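Local coordinates for ammonium transporter (Kuenenia stuttgartiensis, PDB 6EU6), which probably senses ammonium at the membrane and signals its presence through a linked histidine kinase, using an ammonium transporter fold, at residues M354-L357 / G358-A361. Numbering follows the deposited sequence.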
loop_
_atom_site.group_PDB
_atom_site.type_symbol
_atom_site.label_atom_id
_atom_site.label_comp_id
_atom_site.label_asym_id
_atom_site.label_seq_id
_atom_site.Cartn_x
_atom_site.Cartn_y
_atom_site.Cartn_z
ATOM N N MET A 354 14.132 26.589 27.603
ATOM C CA MET A 354 13.365 27.821 27.660
ATOM C C MET A 354 13.569 28.668 26.419
ATOM O O MET A 354 12.632 29.151 25.804
ATOM C CB MET A 354 13.836 28.657 28.834
ATOM C CG MET A 354 12.901 29.788 29.130
ATOM S SD MET A 354 11.897 29.345 30.546
ATOM C CE MET A 354 13.118 29.392 31.871
ATOM N N HIS A 355 14.805 28.827 26.042
ATOM C CA HIS A 355 15.133 29.655 24.910
ATOM C C HIS A 355 14.638 28.896 23.648
ATOM O O HIS A 355 14.052 29.474 22.805
ATOM C CB HIS A 355 16.647 29.856 24.877
ATOM C CG HIS A 355 17.107 31.025 24.068
ATOM N ND1 HIS A 355 17.385 32.250 24.632
ATOM C CD2 HIS A 355 17.379 31.149 22.745
ATOM C CE1 HIS A 355 17.788 33.084 23.687
ATOM N NE2 HIS A 355 17.785 32.444 22.531
ATOM N N GLN A 356 14.907 27.592 23.520
ATOM C CA GLN A 356 14.367 26.844 22.356
ATOM C C GLN A 356 12.859 26.945 22.261
ATOM O O GLN A 356 12.311 27.069 21.149
ATOM C CB GLN A 356 14.781 25.382 22.432
ATOM C CG GLN A 356 14.510 24.629 21.148
ATOM C CD GLN A 356 15.474 25.051 20.092
ATOM O OE1 GLN A 356 16.682 24.955 20.292
ATOM N NE2 GLN A 356 14.972 25.476 18.959
ATOM N N LEU A 357 12.155 26.938 23.401
ATOM C CA LEU A 357 10.716 27.079 23.391
ATOM C C LEU A 357 10.295 28.400 22.769
ATOM O O LEU A 357 9.242 28.477 22.109
ATOM C CB LEU A 357 10.140 26.977 24.786
ATOM C CG LEU A 357 8.644 26.853 24.912
ATOM C CD1 LEU A 357 8.060 25.643 24.137
ATOM C CD2 LEU A 357 8.261 26.764 26.378
ATOM N N GLY A 358 11.110 29.446 22.947
ATOM C CA GLY A 358 10.731 30.805 22.496
ATOM C C GLY A 358 10.966 30.820 20.974
ATOM O O GLY A 358 10.200 31.388 20.259
ATOM N N ILE A 359 12.021 30.181 20.501
ATOM C CA ILE A 359 12.316 30.090 19.058
ATOM C C ILE A 359 11.236 29.214 18.370
ATOM O O ILE A 359 10.804 29.525 17.274
ATOM C CB ILE A 359 13.732 29.505 18.820
ATOM C CG1 ILE A 359 14.825 30.491 19.259
ATOM C CG2 ILE A 359 13.963 29.085 17.392
ATOM C CD1 ILE A 359 16.134 29.813 19.615
ATOM N N GLN A 360 10.831 28.110 19.011
ATOM C CA GLN A 360 9.787 27.264 18.442
ATOM C C GLN A 360 8.486 28.052 18.354
ATOM O O GLN A 360 7.827 28.126 17.291
ATOM C CB GLN A 360 9.614 25.974 19.236
ATOM C CG GLN A 360 10.840 25.014 19.251
ATOM C CD GLN A 360 11.341 24.632 17.889
ATOM O OE1 GLN A 360 12.353 25.138 17.417
ATOM N NE2 GLN A 360 10.603 23.725 17.226
ATOM N N ALA A 361 8.161 28.747 19.425
ATOM C CA ALA A 361 6.962 29.588 19.421
ATOM C C ALA A 361 7.010 30.685 18.340
ATOM O O ALA A 361 6.001 31.024 17.715
ATOM C CB ALA A 361 6.744 30.208 20.771
#
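Three flat groups of residues 354-361 meet partners one helical turn away: the His355 ring touches Ile359 at its edge, and the Gln356 amide donates through NE2 to the amide oxygen of Gln360. The ring's CD2 meets CD1 of Ile359 at 3.6 Å, near the ring plane, so the methyl abuts the rim of the imidazole and does not lie over a face. In His355 an anti chi1 (-161°) sets CG beside the carbonyl carbon, and the ring's CD2 edge meets the Ile359 methyl.

The glutamine pair illustrates how i to i+4 side chains can bond over a single turn. Gln356 NE2 donates to Gln360 OE1 at 3.1 Å, with the amide planes turned 58° apart and the donor standing above the acceptor's carbonyl plane; both chains bend at chi2 to bring the amides together. Nearer the backbone, Gln360 CG rests 3.2 Å from Gln356 O, the same oxygen that accepts the backbone N of Gln360 at 2.8 Å. Both glutamines are buried, and loops and helix 322-340 complete their bonding: Gln356 NE2 also reaches Gly160 O and its OE1 accepts from Leu347 N and Ala348 N, while Gln360 NE2 serves Ile162 O and, on the helix, Thr334 O. Replacing Gln360 by alanine removes the amide, which would probably leave Gln356 NE2 with one acceptor fewer and Ile162 O and Thr334 O without this side-chain donor.

The backbone is less regular near Gly358, whose N bonds His355 O at 2.9 Å and only weakly Met354 O; Ile359 N shares His355 O, giving that oxygen two donors. From Ile359 on the bonds are i to i+4, through Gln360 N to Gln356 O and Ala361 N to Leu357 O. These are the first turns of the long helix 353-385 in an ammonium transporter fold, tied through buried glutamines to neighbouring loops and helix 322-340.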